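Local coordinates for protein type I site-specific restriction-modification system, R (Restriction) subunit (PDB 3H1T) that forms the N-terminal part, with the helicase-like motor, of a putative HsdR subunit that probably couples ATP hydrolysis to DNA translocation and restriction, at residues T55-F63 and I366-R375; L523-K534 and A561-D571. One frame throughout, in Å; residues are numbered along the deposited sequence.

Interaction 1 of 2, residues T55-F63 and I366-R375; sequences TFTDGRVQF and IDDGFLAPYR
Arg60 and Asp367 meet because both send CG anti to the backbone N (chi1 -170° and -164°), and a bend at chi3 brings the arginine's NE to the aspartate. The resulting salt bridge, NE of Arg60 to OD1 of Asp367, is long at 3.4 Å and weak as a hydrogen bond; guanidinium and carboxylate are steeply tilted, and each has another ionic partner, Glu575 for Arg60 and Lys74 for Asp367. The firmer grip is on the main chain. Where helix 362-368 ends in a Schellman motif, Asp58 N donates to Asp368 O at 2.8 Å, with 156° at the hydrogen, and Gly59 N adds a weak second bond to the same oxygen. Gly369, at positive phi, brings its CA within 3.2 Å of Gly59 O in a CA-H...O contact. A water between the segments accepts from Val61 N at 2.9 Å and donates to Ile366 O. Further along, Val61 CG1 rests on Pro373 CG at 3.7 Å. The Arg375 guanidinium, clearly tilted, lies over one face of the poorly ordered Phe63 ring as a cation-pi pair of doubtful spacing; Trp551 packs against both. An N-terminal loop and hairpin strand are thus docked on the connection between the helicase-like domains, chiefly through backbone carbonyls at a helix end, with paired charges probably adding a looser hold.

Interaction 2 of 2, residues L523-K534 and A561-D571; sequences LARVVNSMSEFK and ATQNFADPDFD
Lys534 NZ is gripped by three oxygens, from Asp567, Asp571 and a water. Asp571 offers the syn lone pair of OD1 to NZ of Lys534 at 3.0 Å. OD2 of Asp567 lies 2.9 Å from the same NZ, which meets it from above the carboxylate plane, 36° out of it. A bend at chi4 (-65°) turns the amine toward these oxygens, while CE of the lysine passes beside the Phe570 ring. The water, 2.7 Å from Lys534 NZ, donates in turn to Asp571 OD2 and Phe565 O, tying the network to the backbone; Asp567 also forms a salt bridge with Arg343, and its OD1 weakly caps the helix 568-571.

Next to the charges lies an apolar knot around Phe565. Its CB sits over a face of the Phe533 ring, 3.6 Å from the centroid, and Phe533 CB lies over the Phe565 face in turn, so two CH-pi contacts join rings that are nearly parallel, 23° apart, yet barely overlap. The far edge of the Phe565 ring reaches the main chain, CZ lying 3.5 Å from Val527 O, and Val527 CG1 touches CE2 at 3.6 Å. Met530, present as selenomethionine, sets its SE against Phe565 CB at 4.0 Å, a Met-aromatic contact. On strand 518-524, Leu523 CD1 meets Ala561 CB at 3.7 Å.

The last turn of helix 530-537 begins the Q-x-x-G-R-x-x-R sequence of superfamily 2 helicase motif VI. The contact joins apolar ring packing to a buried amine held by two carboxylates, one of them shared with Arg343, so its charge is probably well compensated.

Both contacts reach the eight-stranded sheet of the second helicase-like domain: segment 366-375 runs into strand 374-381, while the other contact begins at the end of strand 518-524. Interaction 1 is the more buried and joins parts of the chain some 300 residues apart, bringing N-terminal elements onto the motor; interaction 2, partly buried, is local and fastens two short helices to the helix 530-537. Their chemistry differs: main-chain bonds, a bridging water, a long salt bridge and a cation-pi pair in the first, slid-apart aromatic rings joined by CH-pi contacts and a tight salt-bridge network in the second. Though their centres lie about 21 Å apart, the two meet at Tyr374, whose OH makes a weak hydrogen bond to Asp571 O.

Interaction 1 of 2, residues T55-F63 and I366-R375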
loop_
_atom_site.group_PDB
_atom_site.type_symbol
_atom_site.label_atom_id
_atom_site.label_comp_id
_atom_site.label_asym_id
_atom_site.label_seq_id
_atom_site.Cartn_x
_atom_site.Cartn_y
_atom_site.Cartn_z
ATOM N N THR A 55 -8.076 -14.639 11.068
ATOM C CA THR A 55 -7.465 -13.397 11.517
ATOM C C THR A 55 -6.710 -12.893 10.304
ATOM O O THR A 55 -5.868 -13.602 9.753
ATOM C CB THR A 55 -6.500 -13.645 12.688
ATOM O OG1 THR A 55 -7.192 -14.336 13.732
ATOM C CG2 THR A 55 -5.991 -12.331 13.248
ATOM N N PHE A 56 -7.012 -11.677 9.872
ATOM C CA PHE A 56 -6.375 -11.151 8.677
ATOM C C PHE A 56 -5.775 -9.764 8.842
ATOM O O PHE A 56 -5.366 -9.148 7.859
ATOM C CB PHE A 56 -7.389 -11.132 7.533
ATOM C CG PHE A 56 -8.638 -10.343 7.847
ATOM C CD1 PHE A 56 -9.678 -10.921 8.567
ATOM C CD2 PHE A 56 -8.761 -9.016 7.438
ATOM C CE1 PHE A 56 -10.818 -10.190 8.877
ATOM C CE2 PHE A 56 -9.895 -8.278 7.737
ATOM C CZ PHE A 56 -10.929 -8.863 8.460
ATOM N N THR A 57 -5.739 -9.267 10.073
ATOM C CA THR A 57 -5.181 -7.948 10.364
ATOM C C THR A 57 -4.122 -8.097 11.461
ATOM O O THR A 57 -4.057 -9.136 12.115
ATOM C CB THR A 57 -6.307 -6.991 10.789
ATOM O OG1 THR A 57 -6.750 -6.255 9.644
ATOM C CG2 THR A 57 -5.858 -6.047 11.879
ATOM N N ASP A 58 -3.267 -7.091 11.638
ATOM C CA ASP A 58 -2.219 -7.166 12.651
ATOM C C ASP A 58 -2.469 -6.319 13.883
ATOM O O ASP A 58 -1.705 -6.398 14.838
ATOM C CB ASP A 58 -0.857 -6.782 12.074
ATOM C CG ASP A 58 -0.211 -7.911 11.326
ATOM O OD1 ASP A 58 -0.766 -9.038 11.357
ATOM O OD2 ASP A 58 0.849 -7.685 10.712
ATOM N N GLY A 59 -3.531 -5.520 13.872
ATOM C CA GLY A 59 -3.825 -4.700 15.034
ATOM C C GLY A 59 -3.317 -3.276 14.901
ATOM O O GLY A 59 -2.119 -3.030 14.752
ATOM N N ARG A 60 -4.228 -2.321 14.963
ATOM C CA ARG A 60 -3.825 -0.932 14.842
ATOM C C ARG A 60 -2.861 -0.547 15.952
ATOM O O ARG A 60 -3.094 -0.853 17.121
ATOM C CB ARG A 60 -5.039 0.006 14.881
ATOM C CG ARG A 60 -4.684 1.434 14.525
ATOM C CD ARG A 60 -5.635 2.414 15.174
ATOM N NE ARG A 60 -6.395 3.198 14.208
ATOM C CZ ARG A 60 -5.966 4.316 13.639
ATOM N NH1 ARG A 60 -4.773 4.801 13.936
ATOM N NH2 ARG A 60 -6.738 4.959 12.776
ATOM N N VAL A 61 -1.761 0.099 15.577
ATOM C CA VAL A 61 -0.802 0.564 16.563
ATOM C C VAL A 61 -1.505 1.699 17.294
ATOM O O VAL A 61 -1.866 2.712 16.691
ATOM C CB VAL A 61 0.485 1.111 15.914
ATOM C CG1 VAL A 61 1.253 1.957 16.936
ATOM C CG2 VAL A 61 1.362 -0.034 15.431
ATOM N N GLN A 62 -1.714 1.515 18.590
ATOM C CA GLN A 62 -2.398 2.504 19.414
ATOM C C GLN A 62 -1.512 3.035 20.522
ATOM O O GLN A 62 -0.364 2.612 20.684
ATOM C CB GLN A 62 -3.631 1.885 20.069
ATOM C CG GLN A 62 -4.899 1.896 19.244
ATOM C CD GLN A 62 -5.887 0.856 19.734
ATOM O OE1 GLN A 62 -5.821 0.410 20.884
ATOM N NE2 GLN A 62 -6.810 0.462 18.865
ATOM N N PHE A 63 -2.064 3.964 21.298
ATOM C CA PHE A 63 -1.353 4.551 22.426
ATOM C C PHE A 63 -2.258 4.563 23.649
ATOM O O PHE A 63 -3.479 4.680 23.547
ATOM C CB PHE A 63 -0.878 5.972 22.104
ATOM C CG PHE A 63 0.102 6.041 20.959
ATOM C CD1 PHE A 63 -0.348 6.035 19.640
ATOM C CD2 PHE A 63 1.476 6.109 21.195
ATOM C CE1 PHE A 63 0.546 6.101 18.568
ATOM C CE2 PHE A 63 2.383 6.172 20.122
ATOM C CZ PHE A 63 1.911 6.171 18.809
ATOM N N ILE A 366 -3.055 1.777 8.167
ATOM C CA ILE A 366 -2.791 2.070 9.571
ATOM C C ILE A 366 -3.786 1.323 10.446
ATOM O O ILE A 366 -3.419 0.748 11.464
ATOM C CB ILE A 366 -2.935 3.577 9.935
ATOM C CG1 ILE A 366 -1.925 4.426 9.164
ATOM C CG2 ILE A 366 -2.675 3.766 11.429
ATOM C CD1 ILE A 366 -2.162 5.907 9.329
ATOM N N ASP A 367 -5.049 1.323 10.044
ATOM C CA ASP A 367 -6.044 0.631 10.835
ATOM C C ASP A 367 -5.825 -0.874 10.896
ATOM O O ASP A 367 -6.221 -1.511 11.863
ATOM C CB ASP A 367 -7.456 0.901 10.328
ATOM C CG ASP A 367 -8.501 0.518 11.353
ATOM O OD1 ASP A 367 -8.373 1.003 12.497
ATOM O OD2 ASP A 367 -9.431 -0.256 11.036
ATOM N N ASP A 368 -5.192 -1.443 9.877
ATOM C CA ASP A 368 -4.963 -2.879 9.866
ATOM C C ASP A 368 -3.654 -3.259 10.549
ATOM O O ASP A 368 -3.347 -4.442 10.695
ATOM C CB ASP A 368 -4.951 -3.404 8.426
ATOM C CG ASP A 368 -6.320 -3.343 7.757
ATOM O OD1 ASP A 368 -7.333 -3.094 8.438
ATOM O OD2 ASP A 368 -6.372 -3.570 6.537
ATOM N N GLY A 369 -2.886 -2.252 10.950
ATOM C CA GLY A 369 -1.616 -2.509 11.597
ATOM C C GLY A 369 -0.512 -2.843 10.605
ATOM O O GLY A 369 0.502 -3.429 10.966
ATOM N N PHE A 370 -0.706 -2.460 9.346
ATOM C CA PHE A 370 0.266 -2.740 8.296
ATOM C C PHE A 370 1.107 -1.548 7.875
ATOM O O PHE A 370 2.098 -1.703 7.170
ATOM C CB PHE A 370 -0.445 -3.309 7.068
ATOM C CG PHE A 370 -0.946 -4.708 7.261
ATOM C CD1 PHE A 370 -0.103 -5.698 7.775
ATOM C CD2 PHE A 370 -2.248 -5.053 6.896
ATOM C CE1 PHE A 370 -0.554 -7.016 7.922
ATOM C CE2 PHE A 370 -2.710 -6.372 7.038
ATOM C CZ PHE A 370 -1.863 -7.350 7.552
ATOM N N LEU A 371 0.691 -0.362 8.289
ATOM C CA LEU A 371 1.422 0.860 7.993
ATOM C C LEU A 371 1.487 1.604 9.316
ATOM O O LEU A 371 0.658 1.375 10.197
ATOM C CB LEU A 371 0.707 1.689 6.925
ATOM C CG LEU A 371 0.696 1.146 5.495
ATOM C CD1 LEU A 371 -0.032 2.150 4.614
ATOM C CD2 LEU A 371 2.119 0.927 4.987
ATOM N N ALA A 372 2.458 2.501 9.457
ATOM C CA ALA A 372 2.647 3.215 10.713
ATOM C C ALA A 372 1.885 4.518 10.918
ATOM O O ALA A 372 1.728 5.313 9.999
ATOM C CB ALA A 372 4.142 3.448 10.943
ATOM N N PRO A 373 1.381 4.744 12.138
ATOM C CA PRO A 373 0.647 5.982 12.454
ATOM C C PRO A 373 1.631 7.162 12.622
ATOM O O PRO A 373 2.835 6.942 12.732
ATOM C CB PRO A 373 -0.108 5.609 13.737
ATOM C CG PRO A 373 0.815 4.602 14.382
ATOM C CD PRO A 373 1.213 3.747 13.213
ATOM N N TYR A 374 1.145 8.399 12.669
ATOM C CA TYR A 374 2.060 9.536 12.767
ATOM C C TYR A 374 1.580 10.716 13.607
ATOM O O TYR A 374 0.384 10.882 13.840
ATOM C CB TYR A 374 2.367 10.031 11.344
ATOM C CG TYR A 374 1.111 10.346 10.539
ATOM C CD1 TYR A 374 0.439 11.562 10.700
ATOM C CD2 TYR A 374 0.545 9.391 9.681
ATOM C CE1 TYR A 374 -0.757 11.809 10.032
ATOM C CE2 TYR A 374 -0.650 9.640 9.017
ATOM C CZ TYR A 374 -1.295 10.843 9.195
ATOM O OH TYR A 374 -2.483 11.045 8.528
ATOM N N ARG A 375 2.535 11.521 14.065
ATOM C CA ARG A 375 2.242 12.732 14.823
ATOM C C ARG A 375 2.660 13.917 13.968
ATOM O O ARG A 375 3.708 13.878 13.324
ATOM C CB ARG A 375 3.039 12.799 16.129
ATOM C CG ARG A 375 2.509 11.957 17.257
ATOM C CD ARG A 375 2.826 10.492 17.056
ATOM N NE ARG A 375 2.133 9.651 18.030
ATOM C CZ ARG A 375 2.400 9.628 19.334
ATOM N NH1 ARG A 375 3.359 10.400 19.845
ATOM N NH2 ARG A 375 1.688 8.847 20.139
HETATM O O HOH W 1 -1.229 0.388 12.788
#

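Interaction 2 of 2, residues L523-K534 and A561-D571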
loop_
_atom_site.group_PDB
_atom_site.type_symbol
_atom_site.label_atom_id
_atom_site.label_comp_id
_atom_site.label_asym_id
_atom_site.label_seq_id
_atom_site.Cartn_x
_atom_site.Cartn_y
_atom_site.Cartn_z
ATOM N N LEU A 523 9.784 18.524 6.769
ATOM C CA LEU A 523 9.443 19.391 5.640
ATOM C C LEU A 523 10.068 20.797 5.679
ATOM O O LEU A 523 9.731 21.616 6.534
ATOM C CB LEU A 523 7.920 19.537 5.556
ATOM C CG LEU A 523 7.072 18.310 5.250
ATOM C CD1 LEU A 523 5.598 18.695 5.269
ATOM C CD2 LEU A 523 7.443 17.768 3.888
ATOM N N ALA A 524 10.966 21.076 4.745
ATOM C CA ALA A 524 11.604 22.387 4.688
ATOM C C ALA A 524 11.594 22.843 3.250
ATOM O O ALA A 524 12.550 23.427 2.763
ATOM C CB ALA A 524 13.032 22.313 5.198
ATOM N N ARG A 525 10.487 22.581 2.578
ATOM C CA ARG A 525 10.369 22.933 1.183
ATOM C C ARG A 525 8.937 23.186 0.774
ATOM O O ARG A 525 7.998 22.852 1.489
ATOM C CB ARG A 525 10.915 21.794 0.329
ATOM C CG ARG A 525 10.005 20.586 0.328
ATOM C CD ARG A 525 10.591 19.489 -0.493
ATOM N NE ARG A 525 11.107 20.026 -1.742
ATOM C CZ ARG A 525 10.901 19.472 -2.925
ATOM N NH1 ARG A 525 10.182 18.363 -3.015
ATOM N NH2 ARG A 525 11.412 20.025 -4.012
ATOM N N VAL A 526 8.799 23.768 -0.407
ATOM C CA VAL A 526 7.508 24.049 -0.982
ATOM C C VAL A 526 7.088 22.775 -1.686
ATOM O O VAL A 526 7.746 22.337 -2.630
ATOM C CB VAL A 526 7.585 25.184 -2.048
ATOM C CG1 VAL A 526 6.235 25.354 -2.734
ATOM C CG2 VAL A 526 8.017 26.485 -1.399
ATOM N N VAL A 527 6.027 22.150 -1.196
ATOM C CA VAL A 527 5.507 20.955 -1.842
ATOM C C VAL A 527 4.525 21.509 -2.871
ATOM O O VAL A 527 3.593 22.239 -2.519
ATOM C CB VAL A 527 4.771 20.055 -0.844
ATOM C CG1 VAL A 527 4.063 18.930 -1.582
ATOM C CG2 VAL A 527 5.753 19.488 0.150
ATOM N N ASN A 528 4.735 21.190 -4.142
ATOM C CA ASN A 528 3.850 21.731 -5.157
ATOM C C ASN A 528 2.756 20.800 -5.655
ATOM O O ASN A 528 2.005 21.168 -6.561
ATOM C CB ASN A 528 4.652 22.259 -6.356
ATOM C CG ASN A 528 3.939 23.418 -7.072
ATOM O OD1 ASN A 528 3.040 23.211 -7.900
ATOM N ND2 ASN A 528 4.331 24.644 -6.736
ATOM N N SER A 529 2.643 19.607 -5.072
ATOM C CA SER A 529 1.591 18.678 -5.494
ATOM C C SER A 529 1.197 17.645 -4.436
ATOM O O SER A 529 1.985 17.289 -3.563
ATOM C CB SER A 529 1.990 17.969 -6.799
ATOM O OG SER A 529 2.834 16.852 -6.571
HETATM N N MSE A 530 -0.043 17.172 -4.521
HETATM C CA MSE A 530 -0.560 16.178 -3.585
HETATM C C MSE A 530 0.211 14.857 -3.688
HETATM O O MSE A 530 0.465 14.204 -2.678
HETATM C CB MSE A 530 -2.053 15.938 -3.850
HETATM C CG MSE A 530 -2.704 14.868 -2.973
HETATM SE SE MSE A 530 -2.727 15.232 -1.051
HETATM C CE MSE A 530 -4.302 16.352 -0.983
ATOM N N SER A 531 0.571 14.460 -4.907
ATOM C CA SER A 531 1.325 13.224 -5.125
ATOM C C SER A 531 2.671 13.292 -4.420
ATOM O O SER A 531 3.089 12.330 -3.784
ATOM C CB SER A 531 1.540 12.962 -6.622
ATOM O OG SER A 531 0.320 12.590 -7.257
ATOM N N GLU A 532 3.335 14.442 -4.518
ATOM C CA GLU A 532 4.639 14.636 -3.883
ATOM C C GLU A 532 4.499 14.622 -2.377
ATOM O O GLU A 532 5.320 14.045 -1.691
ATOM C CB GLU A 532 5.286 15.961 -4.316
ATOM C CG GLU A 532 6.584 16.285 -3.565
ATOM C CD GLU A 532 7.402 17.413 -4.191
ATOM O OE1 GLU A 532 7.022 18.601 -4.077
ATOM O OE2 GLU A 532 8.439 17.103 -4.807
ATOM N N PHE A 533 3.455 15.257 -1.865
ATOM C CA PHE A 533 3.246 15.292 -0.430
ATOM C C PHE A 533 3.133 13.875 0.140
ATOM O O PHE A 533 3.797 13.525 1.116
ATOM C CB PHE A 533 1.978 16.082 -0.087
ATOM C CG PHE A 533 1.713 16.177 1.385
ATOM C CD1 PHE A 533 2.373 17.123 2.167
ATOM C CD2 PHE A 533 0.806 15.308 1.998
ATOM C CE1 PHE A 533 2.133 17.201 3.555
ATOM C CE2 PHE A 533 0.554 15.376 3.372
ATOM C CZ PHE A 533 1.220 16.327 4.156
ATOM N N LYS A 534 2.280 13.070 -0.482
ATOM C CA LYS A 534 2.063 11.700 -0.038
ATOM C C LYS A 534 3.293 10.811 -0.161
ATOM O O LYS A 534 3.440 9.844 0.586
ATOM C CB LYS A 534 0.899 11.072 -0.801
ATOM C CG LYS A 534 -0.452 11.693 -0.457
ATOM C CD LYS A 534 -1.608 10.746 -0.739
ATOM C CE LYS A 534 -2.964 11.471 -0.672
ATOM N NZ LYS A 534 -3.338 12.008 0.679
ATOM N N ALA A 561 2.053 23.143 4.537
ATOM C CA ALA A 561 1.998 21.886 3.789
ATOM C C ALA A 561 1.028 20.874 4.389
ATOM O O ALA A 561 0.128 20.400 3.700
ATOM C CB ALA A 561 3.400 21.260 3.687
ATOM N N THR A 562 1.198 20.554 5.669
ATOM C CA THR A 562 0.322 19.589 6.321
ATOM C C THR A 562 -1.144 20.035 6.409
ATOM O O THR A 562 -2.023 19.200 6.613
ATOM C CB THR A 562 0.839 19.240 7.736
ATOM O OG1 THR A 562 1.056 20.445 8.472
ATOM C CG2 THR A 562 2.157 18.494 7.655
ATOM N N GLN A 563 -1.417 21.333 6.261
ATOM C CA GLN A 563 -2.804 21.815 6.316
ATOM C C GLN A 563 -3.339 21.816 4.892
ATOM O O GLN A 563 -4.457 21.399 4.609
ATOM C CB GLN A 563 -2.864 23.238 6.891
ATOM C CG GLN A 563 -2.152 23.385 8.226
ATOM C CD GLN A 563 -2.655 24.561 9.056
ATOM O OE1 GLN A 563 -2.137 25.672 8.962
ATOM N NE2 GLN A 563 -3.677 24.311 9.875
ATOM N N ASN A 564 -2.493 22.283 3.994
ATOM C CA ASN A 564 -2.817 22.368 2.580
ATOM C C ASN A 564 -3.149 21.005 1.957
ATOM O O ASN A 564 -4.115 20.891 1.209
ATOM C CB ASN A 564 -1.629 22.988 1.846
ATOM C CG ASN A 564 -2.043 23.914 0.724
ATOM O OD1 ASN A 564 -2.520 23.479 -0.328
ATOM N ND2 ASN A 564 -1.849 25.213 0.941
ATOM N N PHE A 565 -2.349 19.979 2.253
ATOM C CA PHE A 565 -2.558 18.656 1.685
ATOM C C PHE A 565 -3.239 17.675 2.638
ATOM O O PHE A 565 -3.150 16.460 2.461
ATOM C CB PHE A 565 -1.211 18.116 1.210
ATOM C CG PHE A 565 -0.570 18.968 0.146
ATOM C CD1 PHE A 565 -1.047 18.927 -1.164
ATOM C CD2 PHE A 565 0.479 19.843 0.456
ATOM C CE1 PHE A 565 -0.499 19.739 -2.163
ATOM C CE2 PHE A 565 1.039 20.667 -0.541
ATOM C CZ PHE A 565 0.542 20.610 -1.853
ATOM N N ALA A 566 -3.938 18.202 3.639
ATOM C CA ALA A 566 -4.652 17.355 4.583
ATOM C C ALA A 566 -5.638 16.493 3.793
ATOM O O ALA A 566 -6.381 16.994 2.946
ATOM C CB ALA A 566 -5.393 18.213 5.601
ATOM N N ASP A 567 -5.648 15.197 4.078
ATOM C CA ASP A 567 -6.512 14.272 3.348
ATOM C C ASP A 567 -6.948 13.139 4.275
ATOM O O ASP A 567 -6.357 12.065 4.277
ATOM C CB ASP A 567 -5.726 13.706 2.163
ATOM C CG ASP A 567 -6.588 12.915 1.214
ATOM O OD1 ASP A 567 -7.740 12.615 1.582
ATOM O OD2 ASP A 567 -6.112 12.585 0.105
ATOM N N PRO A 568 -8.001 13.364 5.070
ATOM C CA PRO A 568 -8.510 12.362 6.010
ATOM C C PRO A 568 -9.093 11.105 5.357
ATOM O O PRO A 568 -9.024 10.011 5.916
ATOM C CB PRO A 568 -9.554 13.148 6.800
ATOM C CG PRO A 568 -9.075 14.568 6.679
ATOM C CD PRO A 568 -8.728 14.630 5.236
ATOM N N ASP A 569 -9.656 11.260 4.168
ATOM C CA ASP A 569 -10.246 10.124 3.472
ATOM C C ASP A 569 -9.206 9.070 3.139
ATOM O O ASP A 569 -9.425 7.892 3.376
ATOM C CB ASP A 569 -10.961 10.583 2.203
ATOM C CG ASP A 569 -12.216 11.380 2.502
ATOM O OD1 ASP A 569 -12.711 11.292 3.646
ATOM O OD2 ASP A 569 -12.724 12.089 1.608
ATOM N N PHE A 570 -8.068 9.490 2.604
ATOM C CA PHE A 570 -7.019 8.550 2.257
ATOM C C PHE A 570 -6.034 8.316 3.404
ATOM O O PHE A 570 -5.531 7.197 3.578
ATOM C CB PHE A 570 -6.250 9.034 1.021
ATOM C CG PHE A 570 -5.390 7.977 0.392
ATOM C CD1 PHE A 570 -5.952 7.010 -0.440
ATOM C CD2 PHE A 570 -4.030 7.925 0.657
ATOM C CE1 PHE A 570 -5.174 6.015 -0.991
ATOM C CE2 PHE A 570 -3.241 6.925 0.103
ATOM C CZ PHE A 570 -3.819 5.971 -0.721
ATOM N N ASP A 571 -5.768 9.352 4.198
ATOM C CA ASP A 571 -4.805 9.222 5.290
ATOM C C ASP A 571 -5.378 9.053 6.687
ATOM O O ASP A 571 -4.662 8.613 7.580
ATOM C CB ASP A 571 -3.860 10.431 5.346
ATOM C CG ASP A 571 -3.479 10.949 3.979
ATOM O OD1 ASP A 571 -3.375 10.129 3.028
ATOM O OD2 ASP A 571 -3.274 12.182 3.862
HETATM O O HOH W 2 -2.171 14.016 2.079
#